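Local coordinates for VP1 (Polyomavirus HPyV6, PDB 4PCG), which forms the pentameric building block of the viral capsid shell and, as the major capsid protein, probably takes part in attachment to host cells, at residues N171-I174 with E175-A179; T182-N186 with C187-G191; V239-A242 with G243-T246. All blocks are in the same frame, centred on the assembly; numbering follows the deposited sequence. Where two conformers were deposited one is given.

Contact 1 of 3, residues N171-I174 with E175-A179; sequences NFPI and EIWSA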
ATOM      1  N   ASN B 171     -30.677  14.819   0.813  1.00 16.52           N
ATOM      2  CA  ASN B 171     -31.129  13.490   0.389  1.00 16.10           C
ATOM      3  C   ASN B 171     -30.523  12.960  -0.922  1.00 15.34           C
ATOM      4  O   ASN B 171     -31.213  12.321  -1.703  1.00 17.67           O
ATOM      5  CB  ASN B 171     -32.655  13.461   0.372  1.00 16.98           C
ATOM      6  CG  ASN B 171     -33.255  14.385  -0.659  1.00 17.35           C
ATOM      7  OD1 ASN B 171     -32.609  15.366  -1.099  1.00 18.66           O
ATOM      8  ND2 ASN B 171     -34.471  14.070  -1.086  1.00 19.91           N
ATOM      9  N   PHE B 172     -29.239  13.242  -1.139  1.00 14.76           N
ATOM     10  CA  PHE B 172     -28.463  12.682  -2.247  1.00 13.84           C
ATOM     11  C   PHE B 172     -27.628  11.474  -1.781  1.00 14.25           C
ATOM     12  O   PHE B 172     -26.559  11.632  -1.205  1.00 14.67           O
ATOM     13  CB  PHE B 172     -27.565  13.747  -2.870  1.00 14.75           C
ATOM     14  CG  PHE B 172     -28.319  14.768  -3.650  1.00 15.81           C
ATOM     15  CD1 PHE B 172     -28.934  15.845  -3.015  1.00 16.23           C
ATOM     16  CD2 PHE B 172     -28.384  14.692  -5.042  1.00 16.89           C
ATOM     17  CE1 PHE B 172     -29.652  16.778  -3.740  1.00 16.70           C
ATOM     18  CE2 PHE B 172     -29.073  15.646  -5.770  1.00 15.54           C
ATOM     19  CZ  PHE B 172     -29.698  16.695  -5.119  1.00 15.65           C
ATOM     20  N   PRO B 173     -28.121  10.255  -2.061  1.00 14.46           N
ATOM     21  CA  PRO B 173     -27.356   9.080  -1.627  1.00 15.12           C
ATOM     22  C   PRO B 173     -26.072   8.898  -2.380  1.00 15.59           C
ATOM     23  O   PRO B 173     -26.026   9.008  -3.622  1.00 15.16           O
ATOM     24  CB  PRO B 173     -28.327   7.903  -1.855  1.00 15.01           C
ATOM     25  CG  PRO B 173     -29.335   8.391  -2.839  1.00 18.02           C
ATOM     26  CD  PRO B 173     -29.424   9.896  -2.631  1.00 15.53           C
ATOM     27  N   ILE B 174     -25.018   8.574  -1.647  1.00 14.86           N
ATOM     28  CA  ILE B 174     -23.740   8.299  -2.294  1.00 14.55           C
ATOM     29  C   ILE B 174     -23.750   7.037  -3.151  1.00 16.77           C
ATOM     30  O   ILE B 174     -22.872   6.863  -4.002  1.00 14.77           O
ATOM     31  CB  ILE B 174     -22.558   8.275  -1.302  1.00 15.48           C
ATOM     32  CG1 ILE B 174     -22.676   7.066  -0.352  1.00 15.09           C
ATOM     33  CG2 ILE B 174     -22.464   9.588  -0.548  1.00 19.43           C
ATOM     34  CD1 ILE B 174     -21.505   6.941   0.629  1.00 18.15           C
ATOM     35  N   GLU B 175     -24.726   6.148  -2.971  1.00 14.02           N
ATOM     36  CA  GLU B 175     -24.780   4.976  -3.799  1.00 15.07           C
ATOM     37  C   GLU B 175     -25.341   5.270  -5.196  1.00 17.45           C
ATOM     38  O   GLU B 175     -25.453   4.359  -6.004  1.00 18.25           O
ATOM     39  CB  GLU B 175     -25.588   3.879  -3.098  1.00 16.09           C
ATOM     40  CG  GLU B 175     -24.822   3.237  -1.959  1.00 17.60           C
ATOM     41  CD  GLU B 175     -25.746   2.485  -1.008  1.00 20.21           C
ATOM     42  OE1 GLU B 175     -26.134   1.337  -1.339  1.00 19.17           O
ATOM     43  OE2 GLU B 175     -26.096   3.045   0.062  1.00 20.66           O
ATOM     44  N   ILE B 176     -25.677   6.541  -5.463  1.00 16.36           N
ATOM     45  CA  ILE B 176     -26.254   6.994  -6.726  1.00 16.67           C
ATOM     46  C   ILE B 176     -25.459   8.145  -7.367  1.00 15.66           C
ATOM     47  O   ILE B 176     -25.273   8.143  -8.590  1.00 16.18           O
ATOM     48  CB  ILE B 176     -27.722   7.444  -6.504  1.00 16.84           C
ATOM     49  CG1 ILE B 176     -28.614   6.234  -6.108  1.00 16.44           C
ATOM     50  CG2 ILE B 176     -28.291   8.128  -7.727  1.00 19.40           C
ATOM     51  CD1 ILE B 176     -28.794   5.217  -7.223  1.00 17.86           C
ATOM     52  N   TRP B 177     -25.026   9.109  -6.549  1.00 13.57           N
ATOM     53  CA  TRP B 177     -24.525  10.397  -7.037  1.00 13.28           C
ATOM     54  C   TRP B 177     -23.017  10.538  -6.917  1.00 14.15           C
ATOM     55  O   TRP B 177     -22.474  10.543  -5.807  1.00 16.24           O
ATOM     56  CB  TRP B 177     -25.210  11.563  -6.302  1.00 13.91           C
ATOM     57  CG  TRP B 177     -26.716  11.583  -6.503  1.00 16.25           C
ATOM     58  CD1 TRP B 177     -27.655  11.015  -5.685  1.00 16.66           C
ATOM     59  CD2 TRP B 177     -27.448  12.142  -7.617  1.00 18.23           C
ATOM     60  NE1 TRP B 177     -28.917  11.206  -6.205  1.00 16.58           N
ATOM     61  CE2 TRP B 177     -28.812  11.891  -7.389  1.00 16.36           C
ATOM     62  CE3 TRP B 177     -27.081  12.859  -8.766  1.00 14.97           C
ATOM     63  CZ2 TRP B 177     -29.811  12.299  -8.280  1.00 16.39           C
ATOM     64  CZ3 TRP B 177     -28.077  13.260  -9.640  1.00 17.16           C
ATOM     65  CH2 TRP B 177     -29.415  12.983  -9.397  1.00 17.92           C
ATOM     66  N   SER B 178     -22.364  10.718  -8.063  1.00 15.64           N
ATOM     67  CA  SER B 178     -20.905  10.891  -8.174  0.50 14.68           C
ATOM     68  C   SER B 178     -20.579  12.340  -8.580  1.00 17.37           C
ATOM     69  O   SER B 178     -21.302  12.924  -9.388  1.00 14.35           O
ATOM     70  CB  SER B 178     -20.362   9.932  -9.238  0.50 15.33           C
ATOM     71  OG  SER B 178     -18.935   9.916  -9.316  0.50 15.47           O
ATOM     72  N   ALA B 179     -19.477  12.885  -8.055  1.00 14.44           N
ATOM     73  CA  ALA B 179     -18.969  14.206  -8.502  1.00 15.63           C
ATOM     74  C   ALA B 179     -18.803  14.225 -10.013  1.00 14.87           C
ATOM     75  O   ALA B 179     -18.381  13.260 -10.614  1.00 16.77           O
ATOM     76  CB  ALA B 179     -17.649  14.529  -7.825  1.00 16.64           C
TER
HETATM   77  O   HOH W   1     -20.900   8.641  -4.590  1.00 17.08           O
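Trp-177 turns back to meet Phe-172 across one indole face and Pro-173 at the ring edge, and the tight turn between them shows how one carbonyl can organise both a backbone reversal and an aromatic pair. Pro-173 O accepts two backbone N-H groups, from Ile-176 N at 3.1 Å and from Trp-177 N at 3.1 Å. They approach differently: the Trp-177 donor lies nearly on the line of the C=O bond, whereas that of Ile-176 comes from above the carbonyl plane. The Ile-176 bond closes the four-residue turn 173-176, with Ile-174 and Glu-175 at its corners, and the Trp-177 bond reaches one residue further. A water donates to Ile-174 O at 2.7 Å and to Trp-177 O, bridging the turn and the residues leaving it. These lead into strand 177-179, outermost within this chain in a small antiparallel sheet whose middle strand is 129-132 and other outer strand 163-166, carried by the long insertion between strands E and F of the VP1 jelly roll. With CG anti to the carbonyl carbon (chi1 -61°), the indole swings back along the turn, where Phe-172 presents an edge to its five-membered ring in a T-shaped pair with planes at 68° and centroids 4.9 Å apart. Phe-172 CD2 approaches Trp-177 CE2 to 3.7 Å. Ile-176 CG2 sits over the opposite face, toward the rim, and Pro-173 CD meets the ring in its plane, 3.7 Å from Trp-177 CD1. Trp-177 NE1 donates to Glu-147 O, a bond that, with the packing on both faces, should fix the ring's rotation. At the corner of the turn the extended Glu-175 chain ends in a carboxylate hydrogen-bonded by Tyr-47 OH and Ser-58 OG, and Ile-174 meets Pro-96 of a neighbouring subunit.

Contact 2 of 3, residues T182-N186 with C187-G191; sequences TRNEN and CRYFG
From Asn-184, which takes up a left-handed backbone conformation, the chain bends so that Cys-187 N comes to 3.4 Å from Asn-184 O in a weak, strongly bent hydrogen bond (122°). The Asn-184 side chain runs nearly perpendicular to that of Tyr-189: the amide, its plane 68° from that of the phenol, brings Asn-184 ND2 to 3.8 Å from Tyr-189 CE2, and Asn-184 CB lies 3.9 Å from the same carbon. Tyr-189 reaches back because its CG sits between the backbone N and the carbonyl carbon (chi1 65°). The amide is pinned at both ends, OD1 by Asp-129 N and ND2 by Asp-180 O, while Asn-184 OD1 lies 3.9 Å from Cys-187 SG. This is where the EF insertion returns to the jelly roll as strand F, residues 187-194, antiparallel to 117-124; Phe-190 and Gly-191 also pair with a strand of a neighbouring subunit, carrying the sheet across the pentamer interface. Arg-188 bends at chi2, and its guanidinium meets Glu-185 O edge-on, with Arg-188 NH2 3.7 Å away. A water 2.7 Å from Glu-185 O lies between that carbonyl and Asn-184 O, and weakly accepts from Arg-188 NH2. NH2 also bonds weakly to Cys-187 O, and Arg-188 NE donates to Leu-213 O.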
ATOM      1  N   THR B 182     -16.976  17.015 -15.428  1.00 17.23           N
ATOM      2  CA  THR B 182     -17.217  17.927 -16.531  1.00 19.78           C
ATOM      3  C   THR B 182     -17.682  19.287 -16.036  1.00 18.12           C
ATOM      4  O   THR B 182     -17.774  20.199 -16.823  1.00 17.84           O
ATOM      5  CB  THR B 182     -18.260  17.420 -17.554  1.00 21.47           C
ATOM      6  OG1 THR B 182     -19.573  17.495 -16.985  1.00 20.02           O
ATOM      7  CG2 THR B 182     -17.910  16.000 -18.059  1.00 21.55           C
ATOM      8  N   ARG B 183     -17.971  19.422 -14.749  1.00 16.90           N
ATOM      9  CA  ARG B 183     -18.394  20.691 -14.154  1.00 17.23           C
ATOM     10  C   ARG B 183     -17.488  21.014 -12.954  1.00 16.38           C
ATOM     11  O   ARG B 183     -16.264  20.797 -13.036  1.00 16.41           O
ATOM     12  CB  ARG B 183     -19.900  20.668 -13.849  1.00 17.76           C
ATOM     13  CG  ARG B 183     -20.728  20.379 -15.101  1.00 19.72           C
ATOM     14  CD  ARG B 183     -22.231  20.355 -14.830  1.00 18.53           C
ATOM     15  NE  ARG B 183     -22.944  20.181 -16.073  1.00 21.14           N
ATOM     16  CZ  ARG B 183     -24.263  20.306 -16.251  1.00 21.87           C
ATOM     17  NH1 ARG B 183     -25.081  20.590 -15.253  1.00 22.09           N
ATOM     18  NH2 ARG B 183     -24.760  20.141 -17.459  1.00 23.91           N
ATOM     19  N   ASN B 184     -18.045  21.480 -11.849  1.00 15.11           N
ATOM     20  CA  ASN B 184     -17.263  21.795 -10.654  1.00 15.86           C
ATOM     21  C   ASN B 184     -16.091  22.712 -10.922  1.00 16.88           C
ATOM     22  O   ASN B 184     -15.008  22.538 -10.338  1.00 17.45           O
ATOM     23  CB  ASN B 184     -16.849  20.525  -9.942  1.00 14.76           C
ATOM     24  CG  ASN B 184     -18.056  19.837  -9.307  1.00 16.57           C
ATOM     25  OD1 ASN B 184     -18.733  20.442  -8.487  1.00 13.89           O
ATOM     26  ND2 ASN B 184     -18.325  18.590  -9.688  1.00 15.14           N
ATOM     27  N   GLU B 185     -16.360  23.719 -11.747  1.00 17.46           N
ATOM     28  CA  GLU B 185     -15.326  24.654 -12.181  1.00 23.50           C
ATOM     29  C   GLU B 185     -14.612  25.372 -11.026  1.00 26.48           C
ATOM     30  O   GLU B 185     -13.394  25.579 -11.052  1.00 41.71           O
ATOM     31  CB  GLU B 185     -15.921  25.700 -13.163  1.00 25.74           C
ATOM     32  CG  GLU B 185     -16.352  25.120 -14.512  1.00 40.14           C
ATOM     33  CD  GLU B 185     -17.731  24.409 -14.550  1.00 45.60           C
ATOM     34  OE1 GLU B 185     -18.158  24.023 -15.667  1.00 61.20           O
ATOM     35  OE2 GLU B 185     -18.409  24.236 -13.510  1.00 33.65           O
ATOM     36  N   ASN B 186     -15.361  25.791 -10.046  1.00 23.40           N
ATOM     37  CA  ASN B 186     -14.773  26.678  -9.015  1.00 20.74           C
ATOM     38  C   ASN B 186     -14.939  25.896  -7.721  1.00 17.07           C
ATOM     39  O   ASN B 186     -15.498  26.350  -6.738  1.00 17.75           O
ATOM     40  CB  ASN B 186     -15.574  27.981  -9.066  1.00 22.94           C
ATOM     41  CG  ASN B 186     -15.184  29.004  -8.003  1.00 21.33           C
ATOM     42  OD1 ASN B 186     -14.012  29.219  -7.700  1.00 18.16           O
ATOM     43  ND2 ASN B 186     -16.192  29.668  -7.467  1.00 17.66           N
ATOM     44  N   CYS B 187     -14.427  24.670  -7.766  1.00 15.39           N
ATOM     45  CA  CYS B 187     -14.535  23.717  -6.670  1.00 17.27           C
ATOM     46  C   CYS B 187     -13.347  22.774  -6.744  1.00 16.33           C
ATOM     47  O   CYS B 187     -12.869  22.492  -7.834  1.00 17.10           O
ATOM     48  CB  CYS B 187     -15.821  22.967  -6.839  1.00 18.91           C
ATOM     49  SG  CYS B 187     -16.017  21.458  -5.906  1.00 19.26           S
ATOM     50  N   ARG B 188     -12.846  22.344  -5.594  1.00 14.96           N
ATOM     51  CA  ARG B 188     -11.885  21.255  -5.544  1.00 15.45           C
ATOM     52  C   ARG B 188     -12.506  20.118  -4.766  1.00 16.21           C
ATOM     53  O   ARG B 188     -13.104  20.339  -3.696  1.00 14.67           O
ATOM     54  CB  ARG B 188     -10.614  21.674  -4.841  1.00 16.04           C
ATOM     55  CG  ARG B 188     -10.003  22.947  -5.376  1.00 17.12           C
ATOM     56  CD  ARG B 188      -9.641  22.935  -6.852  1.00 19.78           C
ATOM     57  NE  ARG B 188      -9.072  24.262  -7.125  1.00 23.97           N
ATOM     58  CZ  ARG B 188      -9.555  25.187  -7.938  1.00 21.68           C
ATOM     59  NH1 ARG B 188      -8.916  26.357  -8.009  1.00 21.88           N
ATOM     60  NH2 ARG B 188     -10.613  24.979  -8.726  1.00 22.98           N
ATOM     61  N   TYR B 189     -12.327  18.901  -5.269  1.00 14.54           N
ATOM     62  CA  TYR B 189     -12.836  17.739  -4.561  1.00 14.38           C
ATOM     63  C   TYR B 189     -11.865  16.574  -4.664  1.00 13.23           C
ATOM     64  O   TYR B 189     -11.059  16.485  -5.600  1.00 14.30           O
ATOM     65  CB  TYR B 189     -14.263  17.365  -5.017  1.00 12.53           C
ATOM     66  CG  TYR B 189     -14.362  16.918  -6.443  1.00 13.74           C
ATOM     67  CD1 TYR B 189     -14.059  15.608  -6.810  1.00 14.65           C
ATOM     68  CD2 TYR B 189     -14.717  17.815  -7.451  1.00 17.27           C
ATOM     69  CE1 TYR B 189     -14.125  15.205  -8.124  1.00 16.10           C
ATOM     70  CE2 TYR B 189     -14.799  17.418  -8.769  1.00 17.51           C
ATOM     71  CZ  TYR B 189     -14.484  16.112  -9.103  1.00 16.78           C
ATOM     72  OH  TYR B 189     -14.540  15.744 -10.423  1.00 19.52           O
ATOM     73  N   PHE B 190     -11.995  15.661  -3.703  1.00 13.77           N
ATOM     74  CA  PHE B 190     -11.181  14.477  -3.662  1.00 15.78           C
ATOM     75  C   PHE B 190     -12.007  13.350  -3.101  1.00 15.49           C
ATOM     76  O   PHE B 190     -12.660  13.524  -2.073  1.00 15.61           O
ATOM     77  CB  PHE B 190      -9.932  14.611  -2.792  1.00 19.93           C
ATOM     78  CG  PHE B 190      -9.115  13.345  -2.821  1.00 25.97           C
ATOM     79  CD1 PHE B 190      -8.527  12.923  -4.020  1.00 40.21           C
ATOM     80  CD2 PHE B 190      -9.081  12.493  -1.731  1.00 34.65           C
ATOM     81  CE1 PHE B 190      -7.845  11.708  -4.093  1.00 40.87           C
ATOM     82  CE2 PHE B 190      -8.404  11.279  -1.796  1.00 38.80           C
ATOM     83  CZ  PHE B 190      -7.777  10.894  -2.976  1.00 39.51           C
ATOM     84  N   GLY B 191     -11.937  12.205  -3.763  1.00 16.49           N
ATOM     85  CA  GLY B 191     -12.675  11.021  -3.333  1.00 14.68           C
ATOM     86  C   GLY B 191     -11.885   9.731  -3.445  1.00 15.03           C
ATOM     87  O   GLY B 191     -10.995   9.581  -4.270  1.00 14.49           O
TER
HETATM   88  O   HOH W   2     -12.192  23.182 -10.710  1.00 28.26           O

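Contact 3 of 3, residues V239-A242 with G243-T246; sequences VGYA and GNPT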
ATOM      1  N   VAL B 239     -21.411  -2.579  10.197  1.00 17.27           N
ATOM      2  CA  VAL B 239     -21.313  -3.028  11.575  1.00 18.30           C
ATOM      3  C   VAL B 239     -22.597  -3.757  11.985  1.00 22.55           C
ATOM      4  O   VAL B 239     -23.635  -3.636  11.313  1.00 20.05           O
ATOM      5  CB  VAL B 239     -21.057  -1.836  12.528  1.00 17.89           C
ATOM      6  CG1 VAL B 239     -19.673  -1.231  12.325  1.00 17.03           C
ATOM      7  CG2 VAL B 239     -22.136  -0.757  12.383  1.00 17.90           C
ATOM      8  N   GLY B 240     -22.490  -4.558  13.043  1.00 20.05           N
ATOM      9  CA  GLY B 240     -23.622  -5.151  13.726  1.00 20.59           C
ATOM     10  C   GLY B 240     -24.026  -4.315  14.932  1.00 26.47           C
ATOM     11  O   GLY B 240     -23.644  -3.128  15.065  1.00 22.60           O
ATOM     12  N   TYR B 241     -24.809  -4.949  15.789  1.00 25.68           N
ATOM     13  CA  TYR B 241     -25.306  -4.384  17.045  1.00 31.33           C
ATOM     14  C   TYR B 241     -24.373  -4.816  18.184  1.00 27.66           C
ATOM     15  O   TYR B 241     -24.071  -6.010  18.354  1.00 26.33           O
ATOM     16  CB  TYR B 241     -26.710  -4.969  17.354  1.00 31.26           C
ATOM     17  CG  TYR B 241     -27.913  -4.355  16.642  1.00 35.16           C
ATOM     18  CD1 TYR B 241     -27.776  -3.413  15.640  1.00 33.40           C
ATOM     19  CD2 TYR B 241     -29.223  -4.748  16.994  1.00 43.31           C
ATOM     20  CE1 TYR B 241     -28.898  -2.856  15.006  1.00 33.25           C
ATOM     21  CE2 TYR B 241     -30.341  -4.195  16.367  1.00 39.17           C
ATOM     22  CZ  TYR B 241     -30.163  -3.242  15.370  1.00 38.82           C
ATOM     23  OH  TYR B 241     -31.238  -2.670  14.725  1.00 42.40           O
ATOM     24  N   ALA B 242     -23.990  -3.875  19.029  1.00 30.10           N
ATOM     25  CA  ALA B 242     -23.222  -4.219  20.240  1.00 30.24           C
ATOM     26  C   ALA B 242     -23.855  -5.339  21.067  1.00 33.77           C
ATOM     27  O   ALA B 242     -25.058  -5.310  21.332  1.00 31.71           O
ATOM     28  CB  ALA B 242     -23.017  -2.974  21.091  1.00 32.96           C
ATOM     29  N   GLY B 243     -23.042  -6.331  21.441  1.00 28.92           N
ATOM     30  CA  GLY B 243     -23.445  -7.478  22.216  1.00 30.71           C
ATOM     31  C   GLY B 243     -24.141  -8.624  21.479  1.00 32.87           C
ATOM     32  O   GLY B 243     -24.584  -9.587  22.105  1.00 29.60           O
ATOM     33  N   ASN B 244     -24.273  -8.490  20.159  1.00 29.65           N
ATOM     34  CA  ASN B 244     -24.924  -9.478  19.290  1.00 29.38           C
ATOM     35  C   ASN B 244     -23.956 -10.029  18.253  1.00 26.53           C
ATOM     36  O   ASN B 244     -23.019  -9.330  17.851  1.00 23.62           O
ATOM     37  CB  ASN B 244     -26.074  -8.813  18.533  1.00 29.62           C
ATOM     38  CG  ASN B 244     -27.266  -8.518  19.425  1.00 37.73           C
ATOM     39  OD1 ASN B 244     -27.253  -8.829  20.602  1.00 38.93           O
ATOM     40  ND2 ASN B 244     -28.324  -7.948  18.842  1.00 38.75           N
ATOM     41  N   PRO B 245     -24.196 -11.262  17.795  1.00 28.15           N
ATOM     42  CA  PRO B 245     -23.468 -11.769  16.631  1.00 27.75           C
ATOM     43  C   PRO B 245     -23.789 -10.979  15.391  1.00 28.86           C
ATOM     44  O   PRO B 245     -24.844 -10.342  15.305  1.00 27.53           O
ATOM     45  CB  PRO B 245     -23.965 -13.212  16.478  1.00 28.86           C
ATOM     46  CG  PRO B 245     -24.725 -13.523  17.701  1.00 32.68           C
ATOM     47  CD  PRO B 245     -25.171 -12.235  18.308  1.00 29.17           C
ATOM     48  N   THR B 246     -22.852 -10.990  14.451  1.00 25.59           N
ATOM     49  CA  THR B 246     -23.018 -10.346  13.177  1.00 24.75           C
ATOM     50  C   THR B 246     -22.190 -11.100  12.136  1.00 22.70           C
ATOM     51  O   THR B 246     -21.534 -12.079  12.463  1.00 24.67           O
ATOM     52  CB  THR B 246     -22.653  -8.853  13.234  1.00 22.78           C
ATOM     53  OG1 THR B 246     -23.103  -8.192  12.039  1.00 25.65           O
ATOM     54  CG2 THR B 246     -21.122  -8.652  13.395  1.00 25.22           C
TER
HETATM   55  O   HOH W   3     -25.925  -7.779  14.933  1.00 27.53           O
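The side chains of Tyr-241 and Asn-244 run alongside in a common direction, ring and amide planes 37° apart. Of the amide, it is Asn-244 ND2 that meets the tyrosine, at the edge of the phenol, 3.8 Å from Tyr-241 CD2 and 3.7 Å from Tyr-241 CB. Both Tyr-241 (chi1 -81°) and Asn-244 (chi1 -73°) place CG anti to the carbonyl carbon, which brings the two groups together. The same two residues close the backbone: Asn-244 N donates to Tyr-241 O at 3.1 Å. Further along, Thr-246 OG1 rests 3.5 Å from Gly-240 CA, a close fit that the absence of a side chain permits. A water spans the two arms, accepting from Tyr-241 N and donating to Pro-245 O at 2.8 Å. A second shell sets these groups: Gln-254 OE1 takes the Asn-244 amide, Arg-255 NH1 donates to Thr-246 OG1, and the backbone of Tyr-103 hydrogen-bonds to the backbones of Asn-244 and Thr-246. The Tyr-241 ring makes a cation-pi contact with Arg-139 of a neighbouring subunit. With Ala-242 and Gly-243 at its corners, the latter taking a positive phi that favours glycine, the reversal is a type II beta turn in the HI loop between strands 227-239 and 256-274.

The three contacts follow one another along the chain, each a local turn or bend in or beside a region that links jelly-roll strands. Contacts 1 and 2 have centres about 15 Å apart and touch where Ala-179 CB packs 3.6 Å from Tyr-189 CE1; one lies within the EF insertion, the other carries the chain from it into strand 187-194. Both also meet the same neighbouring subunit. Contact 3 is centred about 27 Å from the centre of contact 1 and 38 Å from that of contact 2, on the other side of the chain's centre from the latter. It meets a different subunit, so separate regions of one jelly roll, a strand as well as loops, face different neighbours in the pentamer.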